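Local atomic coordinates of glutamine amidotransferase subunit pdxT (PDB entry 2YWD), a protein that probably hydrolyses glutamine to glutamate and ammonia and passes the ammonia to its partner PdxS for the synthesis of pyridoxal 5'-phosphate. Residues A9-F14 and T51-L56; A42-G47 and A76-C81; A82-L87 and V166-F171; W86-I91 and A105-N110; G101-W106 and V159-G164. One frame throughout, in Å; residues are numbered along the deposited sequence.

Contact 1. Residues A9-F14 and T51-L56; sequences ALQGDF and TTIGKL
L10 and Q11, in the loop between strand 5-8 and helix 14-22, lie against T52, I53 and L56 of helix 50-59 with no hydrogen bond between the two segments. The L10 and L56 side chains slide past each other in opposite directions, which brings L10 CD1 to 3.8 Å from L56 CB and L56 CD1 to 3.7 Å from L10 O. Leucines suit this partly exposed margin, where branched chains cover one another and Y60 also touches L10. Q11 crosses both T52 and I53 at about a right angle. Its CG, anti to the backbone N (chi1 -178°), packs 3.8 Å from T52 CG2, and the bend at chi2 then carries the amide to I53, with OE1 3.5 Å from I53 CG1. The same OE1 accepts a hydrogen bond from E49 N, so its polarity is satisfied although its neighbour here is apolar. With an alanine in place of I53, a gap would probably open beside Q11 OE1, leaving the amide less restrained in its rotation. E49, which also binds T52 OG1 through its carboxylate, is predicted to contact L-glutamine; the contact thus flanks the probable substrate pocket of a class I glutamine amidotransferase.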
# COMPACT_ATOMS: atom_id res chain seq x y z
N ALA A 9 -5.91 -6.35 -8.65
CA ALA A 9 -5.21 -7.28 -9.53
C ALA A 9 -5.18 -6.86 -10.99
O ALA A 9 -5.44 -7.67 -11.88
CB ALA A 9 -5.84 -8.66 -9.40
N LEU A 10 -4.84 -5.60 -11.24
CA LEU A 10 -4.76 -5.10 -12.61
C LEU A 10 -3.39 -5.42 -13.21
O LEU A 10 -3.27 -5.65 -14.41
CB LEU A 10 -4.98 -3.59 -12.62
CG LEU A 10 -6.36 -3.13 -12.14
CD1 LEU A 10 -6.43 -1.62 -12.16
CD2 LEU A 10 -7.45 -3.73 -13.03
N GLN A 11 -2.38 -5.44 -12.35
CA GLN A 11 -1.00 -5.72 -12.75
C GLN A 11 -0.17 -5.93 -11.49
O GLN A 11 -0.54 -5.47 -10.41
CB GLN A 11 -0.43 -4.52 -13.52
CG GLN A 11 1.00 -4.66 -14.06
CD GLN A 11 2.10 -4.55 -13.00
OE1 GLN A 11 2.04 -3.72 -12.09
NE2 GLN A 11 3.13 -5.39 -13.13
N GLY A 12 0.94 -6.64 -11.62
CA GLY A 12 1.79 -6.80 -10.47
C GLY A 12 1.65 -8.02 -9.59
O GLY A 12 1.02 -9.01 -9.94
N ASP A 13 2.23 -7.89 -8.40
CA ASP A 13 2.29 -8.98 -7.45
C ASP A 13 1.19 -9.09 -6.40
O ASP A 13 1.45 -9.07 -5.20
CB ASP A 13 3.67 -8.94 -6.80
CG ASP A 13 4.78 -8.96 -7.85
OD1 ASP A 13 4.70 -9.80 -8.77
OD2 ASP A 13 5.73 -8.15 -7.76
N PHE A 14 -0.05 -9.23 -6.88
CA PHE A 14 -1.20 -9.38 -5.99
C PHE A 14 -1.22 -10.80 -5.44
O PHE A 14 -1.74 -11.05 -4.36
CB PHE A 14 -2.49 -9.08 -6.76
CG PHE A 14 -2.63 -9.85 -8.05
CD1 PHE A 14 -3.11 -11.15 -8.06
CD2 PHE A 14 -2.25 -9.27 -9.26
CE1 PHE A 14 -3.22 -11.87 -9.26
CE2 PHE A 14 -2.35 -9.97 -10.46
CZ PHE A 14 -2.83 -11.27 -10.46
N THR A 51 3.25 2.94 -12.65
CA THR A 51 2.65 3.73 -13.72
C THR A 51 1.54 2.94 -14.42
O THR A 51 0.54 3.51 -14.87
CB THR A 51 3.68 4.18 -14.78
OG1 THR A 51 3.99 3.08 -15.66
CG2 THR A 51 4.96 4.67 -14.11
N THR A 52 1.71 1.62 -14.50
CA THR A 52 0.73 0.76 -15.14
C THR A 52 -0.50 0.56 -14.24
O THR A 52 -1.63 0.68 -14.70
CB THR A 52 1.35 -0.61 -15.49
OG1 THR A 52 2.39 -0.41 -16.45
CG2 THR A 52 0.31 -1.55 -16.07
N ILE A 53 -0.26 0.27 -12.97
CA ILE A 53 -1.37 0.10 -12.03
C ILE A 53 -2.19 1.39 -12.03
O ILE A 53 -3.42 1.36 -12.05
CB ILE A 53 -0.85 -0.20 -10.61
CG1 ILE A 53 -0.31 -1.64 -10.56
CG2 ILE A 53 -1.97 -0.02 -9.58
CD1 ILE A 53 0.42 -1.98 -9.27
N GLY A 54 -1.50 2.52 -12.01
CA GLY A 54 -2.19 3.80 -12.02
C GLY A 54 -3.00 4.02 -13.28
O GLY A 54 -4.18 4.40 -13.22
N LYS A 55 -2.39 3.77 -14.44
CA LYS A 55 -3.08 3.97 -15.71
C LYS A 55 -4.35 3.12 -15.82
O LYS A 55 -5.42 3.63 -16.15
CB LYS A 55 -2.15 3.64 -16.89
CG LYS A 55 -2.74 3.96 -18.26
CD LYS A 55 -1.76 3.68 -19.39
CE LYS A 55 -1.61 2.18 -19.66
NZ LYS A 55 -2.89 1.59 -20.16
N LEU A 56 -4.23 1.83 -15.54
CA LEU A 56 -5.37 0.92 -15.63
C LEU A 56 -6.46 1.21 -14.59
O LEU A 56 -7.65 1.14 -14.90
CB LEU A 56 -4.90 -0.54 -15.50
CG LEU A 56 -3.89 -0.99 -16.56
CD1 LEU A 56 -3.49 -2.44 -16.30
CD2 LEU A 56 -4.50 -0.84 -17.96

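Contact 2. Residues A42-G47 and A76-C81; sequences ALIVPG and ALFGTC
At the centre of the alpha/beta core, parallel strands 42-45 and 76-80 run side by side at 15°, paired in step from A42 with A76 to V45 with G79. Backbone bonds L43 N to A76 O (2.8 Å), F78 N to L43 O, V45 N to F78 O (2.9 Å) and T80 N to V45 O hold them. L43 and L77 point the same way; L77 CD2 lies 3.8 Å from L43 CB, and V66 of helix 62-71 touches both leucines, branched apolar chains that fill the layer between sheet and helix. On the other face I44 lies beside F78, with I44 CG1 4.2 Å from F78 CB, while F185 meets the F78 ring. Strand 76-80 leads into a turn that fits the nucleophile elbow, through G79, the predicted nucleophile C81 and G83; C81 takes a positive phi of 61°, and its side chain touches H172. G47 suits its position because its CA is 3.8 Å from C81 CB, and a side chain there would be tight against that atom. T80 OG1, set between its backbone N and carbonyl carbon (chi1 60°), hydrogen-bonds to H17 NE2, and its CG2 lies over one face of the F78 ring.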
# COMPACT_ATOMS: atom_id res chain seq x y z
N ALA A 42 -11.90 -3.63 2.92
CA ALA A 42 -10.47 -3.35 2.78
C ALA A 42 -9.95 -3.71 1.40
O ALA A 42 -10.38 -4.70 0.80
CB ALA A 42 -9.69 -4.12 3.84
N LEU A 43 -9.02 -2.91 0.90
CA LEU A 43 -8.42 -3.13 -0.41
C LEU A 43 -6.91 -2.94 -0.32
O LEU A 43 -6.44 -1.93 0.18
CB LEU A 43 -8.99 -2.16 -1.44
CG LEU A 43 -8.34 -2.22 -2.83
CD1 LEU A 43 -8.69 -3.54 -3.50
CD2 LEU A 43 -8.83 -1.05 -3.68
N ILE A 44 -6.17 -3.93 -0.80
CA ILE A 44 -4.71 -3.84 -0.81
C ILE A 44 -4.26 -3.56 -2.23
O ILE A 44 -4.70 -4.21 -3.17
CB ILE A 44 -4.05 -5.15 -0.35
CG1 ILE A 44 -4.40 -5.44 1.11
CG2 ILE A 44 -2.53 -5.06 -0.54
CD1 ILE A 44 -3.83 -6.74 1.63
N VAL A 45 -3.39 -2.56 -2.39
CA VAL A 45 -2.84 -2.22 -3.69
C VAL A 45 -1.41 -2.76 -3.56
O VAL A 45 -0.60 -2.22 -2.80
CB VAL A 45 -2.85 -0.70 -3.93
CG1 VAL A 45 -2.32 -0.38 -5.32
CG2 VAL A 45 -4.28 -0.18 -3.79
N PRO A 46 -1.09 -3.83 -4.31
CA PRO A 46 0.20 -4.52 -4.32
C PRO A 46 1.42 -3.83 -4.90
O PRO A 46 1.34 -2.75 -5.47
CB PRO A 46 -0.12 -5.79 -5.08
CG PRO A 46 -0.99 -5.26 -6.18
CD PRO A 46 -1.94 -4.32 -5.42
N GLY A 47 2.56 -4.50 -4.75
CA GLY A 47 3.79 -4.00 -5.32
C GLY A 47 3.65 -4.30 -6.80
O GLY A 47 2.81 -5.11 -7.20
N ALA A 76 -10.98 0.78 3.58
CA ALA A 76 -9.62 0.97 4.08
C ALA A 76 -8.66 0.54 2.98
O ALA A 76 -8.95 -0.40 2.24
CB ALA A 76 -9.40 0.14 5.32
N LEU A 77 -7.52 1.21 2.90
CA LEU A 77 -6.52 0.92 1.88
C LEU A 77 -5.15 0.65 2.47
O LEU A 77 -4.74 1.29 3.44
CB LEU A 77 -6.38 2.12 0.92
CG LEU A 77 -7.63 2.61 0.20
CD1 LEU A 77 -7.28 3.84 -0.61
CD2 LEU A 77 -8.17 1.50 -0.69
N PHE A 78 -4.44 -0.30 1.87
CA PHE A 78 -3.09 -0.65 2.28
C PHE A 78 -2.29 -0.76 0.99
O PHE A 78 -2.53 -1.65 0.18
CB PHE A 78 -3.07 -2.00 3.03
CG PHE A 78 -1.70 -2.40 3.55
CD1 PHE A 78 -0.66 -1.48 3.62
CD2 PHE A 78 -1.48 -3.70 4.01
CE1 PHE A 78 0.59 -1.85 4.13
CE2 PHE A 78 -0.24 -4.08 4.53
CZ PHE A 78 0.80 -3.16 4.59
N GLY A 79 -1.37 0.18 0.78
CA GLY A 79 -0.56 0.16 -0.42
C GLY A 79 0.87 -0.21 -0.08
O GLY A 79 1.45 0.34 0.85
N THR A 80 1.44 -1.15 -0.83
CA THR A 80 2.80 -1.60 -0.61
C THR A 80 3.63 -1.36 -1.87
O THR A 80 3.27 -1.84 -2.94
CB THR A 80 2.85 -3.11 -0.27
OG1 THR A 80 2.29 -3.87 -1.36
CG2 THR A 80 2.03 -3.39 0.98
N CYS A 81 4.73 -0.62 -1.72
CA CYS A 81 5.61 -0.33 -2.86
C CYS A 81 4.81 0.44 -3.90
O CYS A 81 4.47 1.61 -3.69
CB CYS A 81 6.16 -1.65 -3.43
SG CYS A 81 7.29 -1.51 -4.86

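Contact 3. Residues A82-L87 and V166-F171; sequences AGAIWL and VLASSF
S169, whose carbonyl O lies 3.4 Å from A84 CB, gives its own hydroxyl to F171: OG donates to F171 O at 2.9 Å, from a position tilted 22° out of the carbonyl plane. That bond ties together the turn leaving strand 166-169, and S169 CB rests over one face of the F171 ring, toward its rim. Between the two segments there is no hydrogen bond, and the rest is apolar packing. A84 CB also meets A168 CB at 4.0 Å. Both residues are small, which lets their CA atoms come within 5.0 Å of each other and the helix axis to 7.2 Å from the strand axis. Helix 82-87 starts directly after the predicted nucleophile C81 and carries G83, the last glycine of the probable nucleophile elbow; it lies across the central sheet of the alpha/beta fold, its direction 130° from that of the strand. One turn beyond A84, L87 reaches the sheet. Its CG stands anti to the carbonyl carbon (chi1 -66°), which sends CD1 tip to tip against V166 CG1 at 3.9 Å and also onto A168 CB. CD1 comes 3.6 Å from L167 O as well, an oxygen that already accepts the backbone N-H of G79 in the neighbouring strand. A82 and W86 face helix 50-59 instead, touching I53 and A57.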
# COMPACT_ATOMS: atom_id res chain seq x y z
N ALA A 82 4.49 -0.20 -5.03
CA ALA A 82 3.71 0.46 -6.08
C ALA A 82 2.41 1.01 -5.48
O ALA A 82 1.95 2.09 -5.86
CB ALA A 82 3.38 -0.55 -7.18
N GLY A 83 1.83 0.26 -4.55
CA GLY A 83 0.60 0.69 -3.91
C GLY A 83 0.78 1.96 -3.09
O GLY A 83 -0.13 2.79 -3.02
N ALA A 84 1.95 2.12 -2.46
CA ALA A 84 2.24 3.31 -1.66
C ALA A 84 2.38 4.51 -2.60
O ALA A 84 1.93 5.62 -2.29
CB ALA A 84 3.52 3.12 -0.86
N ILE A 85 3.02 4.28 -3.74
CA ILE A 85 3.20 5.33 -4.73
C ILE A 85 1.84 5.77 -5.27
O ILE A 85 1.57 6.97 -5.40
CB ILE A 85 4.07 4.81 -5.90
CG1 ILE A 85 5.50 4.54 -5.40
CG2 ILE A 85 4.10 5.84 -7.03
CD1 ILE A 85 6.34 3.70 -6.36
N TRP A 86 0.98 4.80 -5.56
CA TRP A 86 -0.37 5.07 -6.08
C TRP A 86 -1.19 5.92 -5.11
O TRP A 86 -1.98 6.76 -5.54
CB TRP A 86 -1.10 3.74 -6.32
CG TRP A 86 -2.41 3.88 -7.02
CD1 TRP A 86 -2.61 4.27 -8.31
CD2 TRP A 86 -3.71 3.61 -6.48
NE1 TRP A 86 -3.95 4.26 -8.61
CE2 TRP A 86 -4.65 3.85 -7.50
CE3 TRP A 86 -4.17 3.18 -5.22
CZ2 TRP A 86 -6.03 3.68 -7.31
CZ3 TRP A 86 -5.54 3.01 -5.03
CH2 TRP A 86 -6.46 3.26 -6.08
N LEU A 87 -0.99 5.71 -3.82
CA LEU A 87 -1.72 6.46 -2.79
C LEU A 87 -1.24 7.90 -2.60
O LEU A 87 -2.02 8.77 -2.22
CB LEU A 87 -1.63 5.72 -1.45
CG LEU A 87 -2.30 4.35 -1.32
CD1 LEU A 87 -1.84 3.67 -0.03
CD2 LEU A 87 -3.81 4.52 -1.33
N VAL A 166 -5.96 4.68 5.77
CA VAL A 166 -5.04 4.50 4.65
C VAL A 166 -3.67 4.16 5.23
O VAL A 166 -3.11 4.93 6.02
CB VAL A 166 -4.91 5.79 3.81
CG1 VAL A 166 -3.89 5.58 2.69
CG2 VAL A 166 -6.26 6.15 3.22
N LEU A 167 -3.14 3.01 4.83
CA LEU A 167 -1.85 2.54 5.31
C LEU A 167 -0.93 2.37 4.11
O LEU A 167 -1.37 1.91 3.05
CB LEU A 167 -2.04 1.20 6.02
CG LEU A 167 -0.83 0.57 6.71
CD1 LEU A 167 -0.39 1.44 7.87
CD2 LEU A 167 -1.21 -0.83 7.21
N ALA A 168 0.35 2.72 4.27
CA ALA A 168 1.30 2.59 3.17
C ALA A 168 2.70 2.21 3.64
O ALA A 168 3.18 2.72 4.64
CB ALA A 168 1.35 3.89 2.37
N SER A 169 3.34 1.32 2.89
CA SER A 169 4.70 0.88 3.23
C SER A 169 5.59 0.91 1.99
O SER A 169 5.12 0.70 0.87
CB SER A 169 4.68 -0.54 3.81
OG SER A 169 4.24 -1.49 2.85
N SER A 170 6.88 1.17 2.18
CA SER A 170 7.79 1.17 1.05
C SER A 170 8.40 -0.22 0.91
O SER A 170 9.10 -0.51 -0.07
CB SER A 170 8.89 2.22 1.25
OG SER A 170 9.49 2.11 2.52
N PHE A 171 8.12 -1.08 1.90
CA PHE A 171 8.61 -2.46 1.91
C PHE A 171 7.49 -3.46 1.63
O PHE A 171 6.31 -3.10 1.60
CB PHE A 171 9.29 -2.78 3.24
CG PHE A 171 8.41 -2.58 4.44
CD1 PHE A 171 7.63 -3.63 4.93
CD2 PHE A 171 8.36 -1.35 5.09
CE1 PHE A 171 6.82 -3.45 6.05
CE2 PHE A 171 7.55 -1.16 6.21
CZ PHE A 171 6.78 -2.22 6.69

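Contact 4. Residues W86-I91 and A105-N110; sequences WLAKEI and AWVERN
E90 lies alongside W106, both side chains pointing the same way, and sets the aliphatic part of its chain over one face of the indole. Its CB sits 3.9 Å from the centroid of the five-membered ring and 15° off the ring normal, a CH-pi contact, while E90 CG comes 3.6 Å from W106 NE1. Beyond that the chain bends at chi2, leaving the carboxylate plane turned 57° from the ring. A glutamate serves well at this partly exposed edge strand because its methylenes cover the tryptophan while its acid end leads away, toward a long and weak ion pair with R99. Two backbone bonds fix the pair: E90 N to A105 O at 3.2 Å and V107 N to E90 O at 2.9 Å. They make strand 90-91 the parallel edge of a small sheet that continues through strand 103-108 to strand 140-144, apart from the large central sheet. On the face that carries I91 and V107, V107 CG2 meets A88 CB at 3.6 Å, and I91 CG2 meets R109 CD at 4.0 Å. I85 of helix 82-87 backs this apolar patch, touching I91, V107 and R109 together. R109, predicted to bind L-glutamine, bends at chi3; NH1 hydrogen-bonds to Q97 OE1, and Y94 adds a cation-pi contact, as R143 does for W106.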
# COMPACT_ATOMS: atom_id res chain seq x y z
N TRP A 86 0.98 4.80 -5.56
CA TRP A 86 -0.37 5.07 -6.08
C TRP A 86 -1.19 5.92 -5.11
O TRP A 86 -1.98 6.76 -5.54
CB TRP A 86 -1.10 3.74 -6.32
CG TRP A 86 -2.41 3.88 -7.02
CD1 TRP A 86 -2.61 4.27 -8.31
CD2 TRP A 86 -3.71 3.61 -6.48
NE1 TRP A 86 -3.95 4.26 -8.61
CE2 TRP A 86 -4.65 3.85 -7.50
CE3 TRP A 86 -4.17 3.18 -5.22
CZ2 TRP A 86 -6.03 3.68 -7.31
CZ3 TRP A 86 -5.54 3.01 -5.03
CH2 TRP A 86 -6.46 3.26 -6.08
N LEU A 87 -0.99 5.71 -3.82
CA LEU A 87 -1.72 6.46 -2.79
C LEU A 87 -1.24 7.90 -2.60
O LEU A 87 -2.02 8.77 -2.22
CB LEU A 87 -1.63 5.72 -1.45
CG LEU A 87 -2.30 4.35 -1.32
CD1 LEU A 87 -1.84 3.67 -0.03
CD2 LEU A 87 -3.81 4.52 -1.33
N ALA A 88 0.04 8.14 -2.87
CA ALA A 88 0.64 9.46 -2.68
C ALA A 88 0.03 10.61 -3.48
O ALA A 88 -0.21 10.51 -4.68
CB ALA A 88 2.14 9.39 -2.97
N LYS A 89 -0.19 11.73 -2.79
CA LYS A 89 -0.75 12.91 -3.43
C LYS A 89 0.26 13.47 -4.42
O LYS A 89 -0.12 14.00 -5.47
CB LYS A 89 -1.09 13.97 -2.37
CG LYS A 89 -1.66 15.25 -2.97
CD LYS A 89 -2.37 16.08 -1.92
CE LYS A 89 -3.60 15.36 -1.38
NZ LYS A 89 -4.63 15.11 -2.43
N GLU A 90 1.54 13.34 -4.10
CA GLU A 90 2.60 13.84 -4.99
C GLU A 90 3.69 12.81 -5.20
O GLU A 90 4.20 12.21 -4.25
CB GLU A 90 3.24 15.11 -4.42
CG GLU A 90 2.32 16.32 -4.26
CD GLU A 90 1.73 16.80 -5.57
OE1 GLU A 90 2.37 16.60 -6.63
OE2 GLU A 90 0.63 17.39 -5.55
N ILE A 91 4.06 12.61 -6.46
CA ILE A 91 5.13 11.69 -6.82
C ILE A 91 6.23 12.58 -7.37
O ILE A 91 6.05 13.20 -8.43
CB ILE A 91 4.69 10.68 -7.89
CG1 ILE A 91 3.55 9.81 -7.35
CG2 ILE A 91 5.87 9.80 -8.30
CD1 ILE A 91 2.99 8.83 -8.36
N ALA A 105 1.38 12.85 1.19
CA ALA A 105 2.80 12.54 1.21
C ALA A 105 3.45 12.79 -0.15
O ALA A 105 2.78 12.77 -1.18
CB ALA A 105 2.99 11.08 1.61
N TRP A 106 4.75 13.04 -0.11
CA TRP A 106 5.55 13.25 -1.31
C TRP A 106 6.41 11.99 -1.39
O TRP A 106 7.20 11.73 -0.49
CB TRP A 106 6.47 14.46 -1.15
CG TRP A 106 5.81 15.78 -1.42
CD1 TRP A 106 4.55 16.17 -1.06
CD2 TRP A 106 6.40 16.91 -2.08
NE1 TRP A 106 4.32 17.47 -1.46
CE2 TRP A 106 5.45 17.94 -2.08
CE3 TRP A 106 7.66 17.14 -2.67
CZ2 TRP A 106 5.70 19.20 -2.65
CZ3 TRP A 106 7.91 18.39 -3.23
CH2 TRP A 106 6.93 19.40 -3.22
N VAL A 107 6.25 11.21 -2.45
CA VAL A 107 7.02 9.99 -2.60
C VAL A 107 7.88 10.01 -3.85
O VAL A 107 7.42 10.39 -4.93
CB VAL A 107 6.10 8.75 -2.69
CG1 VAL A 107 6.93 7.50 -2.96
CG2 VAL A 107 5.31 8.60 -1.39
N GLU A 108 9.13 9.59 -3.71
CA GLU A 108 10.03 9.53 -4.85
C GLU A 108 10.28 8.06 -5.16
O GLU A 108 10.69 7.29 -4.29
CB GLU A 108 11.36 10.24 -4.55
CG GLU A 108 12.18 10.49 -5.81
CD GLU A 108 13.54 11.10 -5.53
OE1 GLU A 108 13.74 11.62 -4.41
OE2 GLU A 108 14.39 11.07 -6.44
N ARG A 109 10.02 7.68 -6.40
CA ARG A 109 10.20 6.30 -6.84
C ARG A 109 11.66 5.85 -6.80
O ARG A 109 12.57 6.63 -7.08
CB ARG A 109 9.64 6.14 -8.26
CG ARG A 109 8.11 6.18 -8.33
CD ARG A 109 7.63 6.48 -9.75
NE ARG A 109 8.42 5.75 -10.74
CZ ARG A 109 8.34 5.94 -12.05
NH1 ARG A 109 7.49 6.83 -12.55
NH2 ARG A 109 9.13 5.26 -12.87
N ASN A 110 11.87 4.58 -6.42
CA ASN A 110 13.20 3.94 -6.36
C ASN A 110 14.31 4.95 -6.08
O ASN A 110 15.21 5.16 -6.90
CB ASN A 110 13.43 3.23 -7.70
CG ASN A 110 14.70 2.41 -7.72
OD1 ASN A 110 15.21 2.00 -6.68
ND2 ASN A 110 15.21 2.14 -8.92

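Contact 5. Residues G101-W106 and V159-G164; sequences GVLEAW and VLVRQG
Q163 reaches across to V102, L103 and E104 with its chain extended, CG anti to the backbone N (chi1 174°), so that its amide arrives beside the backbone on both sides of L103. NE2 donates to V102 O at 3.0 Å; that oxygen lies close to the amide plane, but the donor stands 42° out of the V102 carbonyl plane. At the other corner E104 N gives a nearly straight bond of 2.9 Å to Q163 OE1, with 173° at the hydrogen. One amide thus satisfies both a carbonyl and an N-H of the chain entering strand 103-108, a task suited to glutamine, which carries a donor and an acceptor at one end. The two bonds also hold the amide against rotation. E104 crosses it obliquely, its CB 3.4 Å from Q163 OE1, and its carboxylate lies almost parallel to the amide. Next to the polar pair L103 turns its branched end inward: CD1 lies 3.7 Å from Q163 CB, and CD2 meets V161 CG2 at 4.1 Å. A168 also touches L103, and F141 and L144 touch V161. With an alanine in place of Q163, V102 O and E104 N would probably be left without these mates. Away from the annotated sites, the contact joins the small three-stranded sheet to antiparallel strand 157-163 of the central mixed sheet in this glutamine amidotransferase fold.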
# COMPACT_ATOMS: atom_id res chain seq x y z
N GLY A 101 -3.82 9.43 -4.99
CA GLY A 101 -3.41 10.66 -4.33
C GLY A 101 -4.13 11.11 -3.08
O GLY A 101 -4.20 12.30 -2.81
N VAL A 102 -4.64 10.17 -2.29
CA VAL A 102 -5.35 10.53 -1.07
C VAL A 102 -4.40 10.72 0.12
O VAL A 102 -4.69 11.49 1.04
CB VAL A 102 -6.41 9.45 -0.70
CG1 VAL A 102 -5.73 8.12 -0.41
CG2 VAL A 102 -7.23 9.90 0.50
N LEU A 103 -3.27 10.02 0.10
CA LEU A 103 -2.30 10.12 1.18
C LEU A 103 -1.48 11.41 1.08
O LEU A 103 -0.85 11.67 0.05
CB LEU A 103 -1.36 8.91 1.14
CG LEU A 103 -0.23 8.87 2.17
CD1 LEU A 103 -0.81 8.73 3.56
CD2 LEU A 103 0.71 7.71 1.86
N GLU A 104 -1.49 12.21 2.14
CA GLU A 104 -0.74 13.46 2.16
C GLU A 104 0.74 13.16 2.30
O GLU A 104 1.29 13.21 3.40
CB GLU A 104 -1.19 14.35 3.33
CG GLU A 104 -2.58 14.95 3.18
CD GLU A 104 -2.70 15.86 1.98
OE1 GLU A 104 -1.73 16.59 1.67
OE2 GLU A 104 -3.78 15.87 1.35
N ALA A 105 1.38 12.85 1.19
CA ALA A 105 2.80 12.54 1.21
C ALA A 105 3.45 12.79 -0.15
O ALA A 105 2.78 12.77 -1.18
CB ALA A 105 2.99 11.08 1.61
N TRP A 106 4.75 13.04 -0.11
CA TRP A 106 5.55 13.25 -1.31
C TRP A 106 6.41 11.99 -1.39
O TRP A 106 7.20 11.73 -0.49
CB TRP A 106 6.47 14.46 -1.15
CG TRP A 106 5.81 15.78 -1.42
CD1 TRP A 106 4.55 16.17 -1.06
CD2 TRP A 106 6.40 16.91 -2.08
NE1 TRP A 106 4.32 17.47 -1.46
CE2 TRP A 106 5.45 17.94 -2.08
CE3 TRP A 106 7.66 17.14 -2.67
CZ2 TRP A 106 5.70 19.20 -2.65
CZ3 TRP A 106 7.91 18.39 -3.23
CH2 TRP A 106 6.93 19.40 -3.22
N VAL A 159 9.07 4.53 6.82
CA VAL A 159 8.87 3.46 5.84
C VAL A 159 7.47 2.84 5.93
O VAL A 159 7.07 2.08 5.05
CB VAL A 159 9.94 2.35 5.97
CG1 VAL A 159 11.31 2.92 5.64
CG2 VAL A 159 9.92 1.75 7.37
N LEU A 160 6.76 3.15 7.01
CA LEU A 160 5.39 2.67 7.20
C LEU A 160 4.63 3.86 7.77
O LEU A 160 4.96 4.35 8.85
CB LEU A 160 5.32 1.49 8.18
CG LEU A 160 3.89 0.98 8.43
CD1 LEU A 160 3.31 0.43 7.12
CD2 LEU A 160 3.89 -0.11 9.50
N VAL A 161 3.62 4.32 7.04
CA VAL A 161 2.85 5.48 7.50
C VAL A 161 1.36 5.22 7.44
O VAL A 161 0.88 4.39 6.67
CB VAL A 161 3.17 6.72 6.65
CG1 VAL A 161 4.66 7.02 6.70
CG2 VAL A 161 2.72 6.51 5.21
N ARG A 162 0.61 5.95 8.26
CA ARG A 162 -0.83 5.80 8.32
C ARG A 162 -1.55 7.15 8.38
O ARG A 162 -1.11 8.08 9.05
CB ARG A 162 -1.22 4.96 9.53
CG ARG A 162 -2.72 4.87 9.77
CD ARG A 162 -3.06 3.99 10.97
NE ARG A 162 -4.50 3.98 11.24
CZ ARG A 162 -5.10 3.25 12.17
NH1 ARG A 162 -4.40 2.45 12.96
NH2 ARG A 162 -6.42 3.34 12.33
N GLN A 163 -2.66 7.23 7.65
CA GLN A 163 -3.49 8.42 7.62
C GLN A 163 -4.92 7.90 7.67
O GLN A 163 -5.49 7.55 6.64
CB GLN A 163 -3.26 9.20 6.33
CG GLN A 163 -4.20 10.38 6.15
CD GLN A 163 -4.04 11.05 4.80
OE1 GLN A 163 -3.03 11.69 4.53
NE2 GLN A 163 -5.04 10.88 3.94
N GLY A 164 -5.48 7.85 8.87
CA GLY A 164 -6.84 7.35 9.01
C GLY A 164 -6.89 5.88 8.64
O GLY A 164 -6.18 5.07 9.24

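Contacts 2 and 3 form the middle of the molecule, their centres about 6 Å apart, and share the central sheet, where strand 76-80 neighbours strand 166-169. Contact 1 lies at the surface, its centre about 11 Å from that of contact 2, and the two alternate along the chain (9-14, 42-47, 51-56, 76-81). Contacts 3 and 4 share W86 and L87 in helix 82-87, and contacts 4 and 5 share A105 and W106 in strand 103-108. Contact 5, its centre about 19 Å from that of contact 1, links the small sheet to the large one. Contact 2 holds the predicted nucleophile, contacts 1 and 4 reach probable glutamine-binding residues, and contact 5 lies away from the site.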